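Glutamate--tRNA ligase (Methanothermobacter thermautotrophicus, PDB 3AII) probably attaches glutamate to tRNA, activating it with ATP as glutamyl-AMP and passing it to the acceptor end, as a non-discriminating archaeal glutamyl-tRNA synthetase. Local coordinates at residues Ile135-Pro140 and Thr165-Asp170; Met254-Ala259 and Arg267-Pro272. All blocks are in the same frame, centred on the assembly; numbering follows the deposited sequence. Where two conformers were deposited one is given.

Interaction 1: residues Ile135-Pro140 and Thr165-Asp170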
ATOM      1  N   ILE A 135       3.246  15.540   6.215  1.00 13.28           N
ATOM      2  CA  ILE A 135       2.455  15.455   4.994  1.00 13.42           C
ATOM      3  C   ILE A 135       2.945  16.502   4.014  1.00 15.06           C
ATOM      4  O   ILE A 135       2.892  17.706   4.286  1.00 15.30           O
ATOM      5  CB  ILE A 135       0.961  15.704   5.260  1.00 15.76           C
ATOM      6  CG1 ILE A 135       0.435  14.792   6.371  1.00 23.82           C
ATOM      7  CG2 ILE A 135       0.174  15.522   3.973  1.00 17.67           C
ATOM      8  CD1 ILE A 135       0.552  13.347   6.072  1.00 19.46           C
ATOM      9  N   GLU A 136       3.438  16.042   2.870  1.00 13.65           N
ATOM     10  CA  GLU A 136       4.135  16.918   1.942  1.00 14.74           C
ATOM     11  C   GLU A 136       3.188  17.359   0.821  1.00 18.42           C
ATOM     12  O   GLU A 136       3.165  16.790  -0.277  1.00 18.93           O
ATOM     13  CB  GLU A 136       5.416  16.233   1.448  1.00 16.69           C
ATOM     14  CG  GLU A 136       6.394  16.025   2.615  1.00 21.48           C
ATOM     15  CD  GLU A 136       7.841  15.752   2.211  1.00 21.57           C
ATOM     16  OE1 GLU A 136       8.085  15.333   1.054  1.00 23.01           O
ATOM     17  OE2 GLU A 136       8.724  15.941   3.080  1.00 19.88           O
ATOM     18  N   ASP A 137       2.387  18.374   1.142  1.00 16.85           N
ATOM     19  CA  ASP A 137       1.281  18.794   0.284  1.00 13.38           C
ATOM     20  C   ASP A 137       1.516  20.171  -0.350  1.00 17.06           C
ATOM     21  O   ASP A 137       0.619  21.011  -0.356  1.00 19.78           O
ATOM     22  CB  ASP A 137      -0.024  18.797   1.077  1.00 14.53           C
ATOM     23  CG  ASP A 137      -0.027  19.812   2.203  1.00 16.46           C
ATOM     24  OD1 ASP A 137       1.055  20.206   2.680  1.00 15.74           O
ATOM     25  OD2 ASP A 137      -1.126  20.234   2.606  1.00 19.36           O
ATOM     26  N   THR A 138       2.714  20.386  -0.888  1.00 17.18           N
ATOM     27  CA  THR A 138       3.064  21.674  -1.509  1.00 18.44           C
ATOM     28  C   THR A 138       2.858  21.744  -3.028  1.00 25.35           C
ATOM     29  O   THR A 138       3.366  22.667  -3.682  1.00 27.39           O
ATOM     30  CB  THR A 138       4.535  22.030  -1.247  1.00 19.64           C
ATOM     31  OG1 THR A 138       5.352  20.946  -1.695  1.00 29.27           O
ATOM     32  CG2 THR A 138       4.765  22.250   0.240  1.00 27.05           C
ATOM     33  N   ASP A 139       2.136  20.784  -3.593  1.00 22.51           N
ATOM     34  CA  ASP A 139       1.755  20.861  -5.006  1.00 22.50           C
ATOM     35  C   ASP A 139       0.244  20.907  -5.043  1.00 22.77           C
ATOM     36  O   ASP A 139      -0.416  19.870  -4.889  1.00 23.50           O
ATOM     37  CB  ASP A 139       2.267  19.657  -5.793  1.00 21.74           C
ATOM     38  CG  ASP A 139       1.919  19.730  -7.279  1.00 42.00           C
ATOM     39  OD1 ASP A 139       2.423  18.877  -8.035  1.00 49.02           O
ATOM     40  OD2 ASP A 139       1.154  20.635  -7.694  1.00 38.27           O
ATOM     41  N   PRO A 140      -0.311  22.112  -5.213  1.00 18.65           N
ATOM     42  CA  PRO A 140      -1.753  22.287  -5.005  1.00 19.45           C
ATOM     43  C   PRO A 140      -2.600  21.457  -5.963  1.00 22.03           C
ATOM     44  O   PRO A 140      -3.718  21.099  -5.603  1.00 24.54           O
ATOM     45  CB  PRO A 140      -1.973  23.784  -5.246  1.00 21.25           C
ATOM     46  CG  PRO A 140      -0.782  24.236  -6.040  1.00 20.41           C
ATOM     47  CD  PRO A 140       0.356  23.363  -5.630  1.00 18.93           C
ATOM     48  N   THR A 165       2.862  15.350  14.099  1.00 13.90           N
ATOM     49  CA  THR A 165       2.304  15.426  12.752  1.00 14.91           C
ATOM     50  C   THR A 165       2.454  16.868  12.277  1.00 14.58           C
ATOM     51  O   THR A 165       2.054  17.808  12.977  1.00 14.30           O
ATOM     52  CB  THR A 165       0.809  15.051  12.696  1.00 15.77           C
ATOM     53  OG1 THR A 165       0.631  13.670  13.029  1.00 18.14           O
ATOM     54  CG2 THR A 165       0.267  15.251  11.290  1.00 16.22           C
ATOM     55  N   VAL A 166       3.041  17.033  11.093  1.00 12.90           N
ATOM     56  CA  VAL A 166       3.327  18.351  10.547  1.00 13.07           C
ATOM     57  C   VAL A 166       2.764  18.366   9.135  1.00 15.94           C
ATOM     58  O   VAL A 166       2.883  17.377   8.417  1.00 15.62           O
ATOM     59  CB  VAL A 166       4.846  18.598  10.508  1.00 16.96           C
ATOM     60  CG1 VAL A 166       5.177  19.885   9.756  1.00 21.78           C
ATOM     61  CG2 VAL A 166       5.415  18.656  11.920  1.00 19.65           C
ATOM     62  N   ILE A 167       2.107  19.457   8.748  1.00 14.34           N
ATOM     63  CA  ILE A 167       1.562  19.544   7.388  1.00 14.41           C
ATOM     64  C   ILE A 167       2.240  20.709   6.662  1.00 14.04           C
ATOM     65  O   ILE A 167       2.250  21.835   7.147  1.00 15.07           O
ATOM     66  CB  ILE A 167       0.034  19.724   7.403  1.00 13.28           C
ATOM     67  CG1 ILE A 167      -0.650  18.522   8.070  1.00 17.92           C
ATOM     68  CG2 ILE A 167      -0.518  19.860   5.974  1.00 15.05           C
ATOM     69  CD1 ILE A 167      -2.133  18.759   8.337  1.00 26.89           C
ATOM     70  N   GLN A 168       2.845  20.446   5.510  1.00 12.74           N
ATOM     71  CA  GLN A 168       3.674  21.472   4.889  1.00 12.20           C
ATOM     72  C   GLN A 168       2.911  22.719   4.449  1.00 12.94           C
ATOM     73  O   GLN A 168       3.471  23.813   4.468  1.00 13.84           O
ATOM     74  CB  GLN A 168       4.506  20.897   3.736  1.00 12.90           C
ATOM     75  CG  GLN A 168       5.607  19.964   4.220  1.00 13.80           C
ATOM     76  CD  GLN A 168       6.612  19.629   3.132  1.00 18.86           C
ATOM     77  OE1 GLN A 168       6.235  19.359   1.998  1.00 17.49           O
ATOM     78  NE2 GLN A 168       7.898  19.657   3.475  1.00 18.73           N
ATOM     79  N   SER A 169       1.642  22.565   4.081  1.00 15.29           N
ATOM     80  CA  SER A 169       0.895  23.738   3.638  1.00 16.65           C
ATOM     81  C   SER A 169       0.584  24.685   4.796  1.00 19.99           C
ATOM     82  O   SER A 169       0.173  25.820   4.573  1.00 17.52           O
ATOM     83  CB  SER A 169      -0.383  23.343   2.888  1.00 12.95           C
ATOM     84  OG  SER A 169      -1.238  22.583   3.711  1.00 16.62           O
ATOM     85  N   ASP A 170       0.815  24.238   6.030  1.00 15.04           N
ATOM     86  CA  ASP A 170       0.694  25.124   7.188  1.00 16.80           C
ATOM     87  C   ASP A 170       1.967  25.930   7.401  1.00 17.85           C
ATOM     88  O   ASP A 170       2.021  26.805   8.275  1.00 16.79           O
ATOM     89  CB  ASP A 170       0.473  24.312   8.469  1.00 15.65           C
ATOM     90  CG  ASP A 170      -0.955  23.836   8.633  1.00 21.44           C
ATOM     91  OD1 ASP A 170      -1.137  22.793   9.297  1.00 22.39           O
ATOM     92  OD2 ASP A 170      -1.882  24.498   8.126  1.00 24.32           O
TER
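Asp-137 reaches Ser-169 with both carboxylate oxygens: Ser-169 N donates to Asp-137 OD1 (2.8 Å) and Ser-169 OG to Asp-137 OD2 (2.6 Å). Each oxygen is met on its syn side, the hydroxyl 22° out of the carboxylate plane. Asp-137 chi1 of 64° sets CG between its backbone N and carbonyl carbon, turning the carboxylate onto the start of the 3-10 turn 168-170. Ile-167 CG2 packs 3.4 Å from Asp-137 OD2, which is also hydrogen-bonded to Tyr-148 OH, so this end is tight and buried. With an alanine in place of Asp-137, Ser-169 N and OG would probably lose these acceptors, and the turn would be less firmly fixed.

Behind it lies the end of the parallel sheet of the class I catalytic domain, a Rossmann-type fold: Ile-135 N bonds Val-166 O, and Gln-168 N bonds Ile-135 O (3.0 Å). Gln-168 then lays its amide against Glu-136, OE1 lying 3.2 Å from Glu-136 CA, with amide and carboxylate planes only 5° apart. Gln-168 NE2 hydrogen-bonds Asp-281 OD2, and Glu-136 OE2 forms a salt bridge with Arg-134 NE.

Looser is the partly exposed Thr-138, its CG2 3.7 Å from Gln-168 OE1; Ile-135 CG1 and Ile-167 CG1 stand 4.2 Å apart.

Interaction 2: residues Met254-Ala259 and Arg267-Pro272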
ATOM      1  N   MET A 254      11.779  27.661  -5.474  1.00 15.15           N
ATOM      2  CA  MET A 254      10.434  28.259  -5.374  1.00 15.86           C
ATOM      3  C   MET A 254       9.877  28.545  -6.753  1.00 16.42           C
ATOM      4  O   MET A 254      10.605  29.042  -7.618  1.00 16.29           O
ATOM      5  CB  MET A 254      10.469  29.608  -4.641  1.00 16.40           C
ATOM      6  CG  MET A 254      10.714  29.587  -3.168  1.00 13.92           C
ATOM      7  SD  MET A 254       9.212  28.985  -2.321  1.00 25.38           S
ATOM      8  CE  MET A 254       9.646  29.186  -0.597  1.00 30.56           C
ATOM      9  N   ARG A 255       8.584  28.270  -6.939  1.00 14.85           N
ATOM     10  CA  ARG A 255       7.911  28.560  -8.202  0.56 15.27           C
ATOM     11  C   ARG A 255       6.571  29.229  -7.952  1.00 17.53           C
ATOM     12  O   ARG A 255       6.068  29.227  -6.833  1.00 18.06           O
ATOM     13  CB  ARG A 255       7.698  27.282  -9.007  0.56 18.62           C
ATOM     14  CG  ARG A 255       6.866  26.248  -8.277  0.56 13.97           C
ATOM     15  CD  ARG A 255       6.596  25.017  -9.105  0.56 20.08           C
ATOM     16  NE  ARG A 255       5.669  24.127  -8.419  0.56 19.33           N
ATOM     17  CZ  ARG A 255       5.310  22.933  -8.877  0.56 38.62           C
ATOM     18  NH1 ARG A 255       4.456  22.186  -8.191  0.56 34.89           N
ATOM     19  NH2 ARG A 255       5.808  22.486 -10.024  0.56 28.79           N
ATOM     20  N   ILE A 256       6.000  29.798  -9.008  1.00 17.26           N
ATOM     21  CA  ILE A 256       4.698  30.439  -8.910  1.00 15.88           C
ATOM     22  C   ILE A 256       3.664  29.503  -9.526  1.00 18.73           C
ATOM     23  O   ILE A 256       3.854  29.039 -10.645  1.00 17.58           O
ATOM     24  CB  ILE A 256       4.689  31.781  -9.669  1.00 16.81           C
ATOM     25  CG1 ILE A 256       5.755  32.733  -9.105  1.00 17.02           C
ATOM     26  CG2 ILE A 256       3.298  32.411  -9.592  1.00 19.62           C
ATOM     27  CD1 ILE A 256       6.056  33.949  -9.991  1.00 18.75           C
ATOM     28  N   VAL A 257       2.592  29.215  -8.789  1.00 18.26           N
ATOM     29  CA  VAL A 257       1.527  28.334  -9.269  1.00 16.77           C
ATOM     30  C   VAL A 257       0.200  29.002  -8.983  1.00 23.76           C
ATOM     31  O   VAL A 257      -0.092  29.341  -7.832  1.00 23.29           O
ATOM     32  CB  VAL A 257       1.541  26.974  -8.545  1.00 18.35           C
ATOM     33  CG1 VAL A 257       0.443  26.038  -9.098  1.00 19.45           C
ATOM     34  CG2 VAL A 257       2.921  26.330  -8.640  1.00 23.74           C
ATOM     35  N   GLU A 258      -0.606  29.205 -10.019  1.00 21.58           N
ATOM     36  CA  GLU A 258      -1.901  29.837  -9.811  1.00 20.67           C
ATOM     37  C   GLU A 258      -2.978  28.776  -9.807  1.00 32.91           C
ATOM     38  O   GLU A 258      -3.548  28.444 -10.843  1.00 26.42           O
ATOM     39  CB  GLU A 258      -2.170  30.883 -10.890  1.00 20.74           C
ATOM     40  CG  GLU A 258      -1.122  31.984 -10.951  1.00 26.26           C
ATOM     41  CD  GLU A 258      -1.457  33.028 -12.004  1.00 34.82           C
ATOM     42  OE1 GLU A 258      -2.447  33.766 -11.808  1.00 42.00           O
ATOM     43  OE2 GLU A 258      -0.736  33.112 -13.025  1.00 31.97           O
ATOM     44  N   ALA A 259      -3.233  28.217  -8.634  1.00 28.81           N
ATOM     45  CA  ALA A 259      -4.199  27.135  -8.511  1.00 21.25           C
ATOM     46  C   ALA A 259      -4.747  27.100  -7.095  1.00 30.39           C
ATOM     47  O   ALA A 259      -4.046  27.428  -6.147  1.00 33.72           O
ATOM     48  CB  ALA A 259      -3.550  25.792  -8.860  1.00 26.64           C
ATOM     49  N   ARG A 267      -4.931  31.404  -1.009  1.00 25.98           N
ATOM     50  CA  ARG A 267      -4.071  32.236  -0.175  1.00 24.32           C
ATOM     51  C   ARG A 267      -2.664  32.411  -0.740  1.00 24.90           C
ATOM     52  O   ARG A 267      -2.070  33.485  -0.636  1.00 26.62           O
ATOM     53  CB  ARG A 267      -3.977  31.646   1.232  1.00 24.06           C
ATOM     54  CG  ARG A 267      -5.071  32.112   2.165  1.00 41.15           C
ATOM     55  CD  ARG A 267      -4.475  32.857   3.344  1.00 60.71           C
ATOM     56  NE  ARG A 267      -3.970  31.946   4.364  1.00 47.19           N
ATOM     57  CZ  ARG A 267      -3.378  32.336   5.487  1.00 44.99           C
ATOM     58  NH1 ARG A 267      -2.958  31.433   6.363  1.00 50.90           N
ATOM     59  NH2 ARG A 267      -3.201  33.626   5.735  1.00 53.44           N
ATOM     60  N   TYR A 268      -2.130  31.352  -1.338  1.00 23.86           N
ATOM     61  CA  TYR A 268      -0.736  31.358  -1.765  1.00 23.72           C
ATOM     62  C   TYR A 268      -0.608  31.077  -3.250  1.00 19.47           C
ATOM     63  O   TYR A 268      -1.369  30.290  -3.808  1.00 21.47           O
ATOM     64  CB  TYR A 268       0.052  30.280  -1.013  1.00 22.15           C
ATOM     65  CG  TYR A 268      -0.043  30.397   0.485  1.00 20.68           C
ATOM     66  CD1 TYR A 268      -0.818  29.509   1.227  1.00 24.01           C
ATOM     67  CD2 TYR A 268       0.637  31.393   1.153  1.00 19.98           C
ATOM     68  CE1 TYR A 268      -0.904  29.612   2.609  1.00 28.67           C
ATOM     69  CE2 TYR A 268       0.558  31.509   2.539  1.00 21.70           C
ATOM     70  CZ  TYR A 268      -0.212  30.617   3.256  1.00 29.36           C
ATOM     71  OH  TYR A 268      -0.280  30.739   4.629  1.00 26.93           O
ATOM     72  N   ARG A 269       0.372  31.712  -3.878  1.00 20.81           N
ATOM     73  CA  ARG A 269       0.721  31.362  -5.249  1.00 21.60           C
ATOM     74  C   ARG A 269       2.200  31.032  -5.371  1.00 21.30           C
ATOM     75  O   ARG A 269       2.647  30.568  -6.407  1.00 24.13           O
ATOM     76  CB  ARG A 269       0.367  32.495  -6.210  1.00 19.59           C
ATOM     77  CG  ARG A 269       1.290  33.687  -6.113  1.00 27.28           C
ATOM     78  CD  ARG A 269       0.993  34.699  -7.214  1.00 37.45           C
ATOM     79  NE  ARG A 269      -0.351  35.262  -7.087  1.00 28.50           N
ATOM     80  CZ  ARG A 269      -0.865  36.144  -7.936  1.00 47.62           C
ATOM     81  NH1 ARG A 269      -0.150  36.551  -8.977  1.00 40.39           N
ATOM     82  NH2 ARG A 269      -2.092  36.614  -7.750  1.00 52.23           N
ATOM     83  N   VAL A 270       2.975  31.274  -4.319  1.00 16.07           N
ATOM     84  CA  VAL A 270       4.401  30.967  -4.406  1.00 13.30           C
ATOM     85  C   VAL A 270       4.655  29.715  -3.573  1.00 16.34           C
ATOM     86  O   VAL A 270       4.397  29.714  -2.363  1.00 17.89           O
ATOM     87  CB  VAL A 270       5.281  32.133  -3.906  1.00 16.15           C
ATOM     88  CG1 VAL A 270       6.752  31.767  -4.058  1.00 17.83           C
ATOM     89  CG2 VAL A 270       4.985  33.423  -4.688  1.00 17.12           C
ATOM     90  N   TYR A 271       5.139  28.654  -4.224  1.00 14.42           N
ATOM     91  CA  TYR A 271       5.251  27.333  -3.589  1.00 11.70           C
ATOM     92  C   TYR A 271       6.676  26.798  -3.627  1.00 13.92           C
ATOM     93  O   TYR A 271       7.391  26.987  -4.616  1.00 16.04           O
ATOM     94  CB  TYR A 271       4.350  26.328  -4.313  1.00 14.94           C
ATOM     95  CG  TYR A 271       2.898  26.474  -3.950  1.00 15.41           C
ATOM     96  CD1 TYR A 271       2.070  27.357  -4.634  1.00 18.70           C
ATOM     97  CD2 TYR A 271       2.366  25.746  -2.898  1.00 21.30           C
ATOM     98  CE1 TYR A 271       0.730  27.478  -4.285  1.00 21.37           C
ATOM     99  CE2 TYR A 271       1.051  25.865  -2.549  1.00 29.22           C
ATOM    100  CZ  TYR A 271       0.241  26.735  -3.238  1.00 24.24           C
ATOM    101  OH  TYR A 271      -1.078  26.821  -2.864  1.00 33.16           O
ATOM    102  N   PRO A 272       7.093  26.104  -2.558  1.00 12.80           N
ATOM    103  CA  PRO A 272       8.430  25.510  -2.550  1.00 13.62           C
ATOM    104  C   PRO A 272       8.470  24.233  -3.371  1.00 15.77           C
ATOM    105  O   PRO A 272       7.471  23.492  -3.480  1.00 14.32           O
ATOM    106  CB  PRO A 272       8.652  25.178  -1.067  1.00 14.00           C
ATOM    107  CG  PRO A 272       7.279  24.866  -0.574  1.00 16.63           C
ATOM    108  CD  PRO A 272       6.394  25.897  -1.280  1.00 15.64           C
TER
HETATM  109  O   HOH W   1       5.322  23.191  -5.502  1.00 29.85           O
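Arg-255 and Tyr-271 form the central hydrogen-bonded pair of two antiparallel strands, each backbone N donating to the other's carbonyl: Arg-255 N to Tyr-271 O at 2.9 Å and Tyr-271 N to Arg-255 O at 2.8 Å. Beyond the strand end, Val-257 N continues the pattern to Arg-269 O (2.7 Å), the donor lying in the carbonyl plane. Met-254 with Pro-272 and Ile-256 with Val-270 are the alternating non-hydrogen-bonded pairs, and CA-H...O contacts such as Ile-256 CA to Arg-269 O (3.2 Å) accompany the close approach of the backbones.

The side chains follow the same alternation. On the face carrying Met-254, Ile-256, Val-270 and Pro-272, the Met-254 chain bends at chi2 (-73°), bringing SD across the proline, 4.0 Å from Pro-272 CB, and to 4.1 Å from Val-270 CG1. Ile-256 CG2 runs alongside the aliphatic part of Arg-269, whose guanidinium is held by Met-228 O. On the face of Arg-255 and Tyr-271, the tyrosine ring is met obliquely by Val-257 CB, from just past the strand end, 4.0 Å from Tyr-271 CD1. Arg-255 extends over this side, where a water donates to Pro-272 O; its link to Arg-255 NH1 is weak and doubtful.

Farther out, Trp-222 of helix 215-224 covers Met-254 and Val-270, while Tyr-175 and Thr-179 of helix 172-184 also pack on Met-254. Tyr-176 OH bonds Val-270 O. Backbone hydrogen bonding between Met-254 and Val-235 carries the pairing onward, making this the outer hairpin of a four-stranded antiparallel sheet in the catalytic domain, with strand 270-272 at its edge within the chain.

In the fold
From the N terminus, interaction 1 comes first: it closes the excursion from strand 130-135 through helix 147-158 to strand 164-167, a beta-alpha-beta crossover of the kind Rossmann-type folds use. The chain then runs through the antiparallel sheet and its helices before interaction 2 closes the connection between strand 252-256 and strand 270-272. The two are in series, neither nested nor crossed, with centres about 13 Å apart. They nevertheless touch: Thr-138 CG2 lies 3.7 Å from Pro-272 CG, and Pro-140 CG 3.8 Å from Val-257 CG1. Segment 135-140 thus joins the parallel sheet to the antiparallel one, and helix 274-284 packs against both contacts.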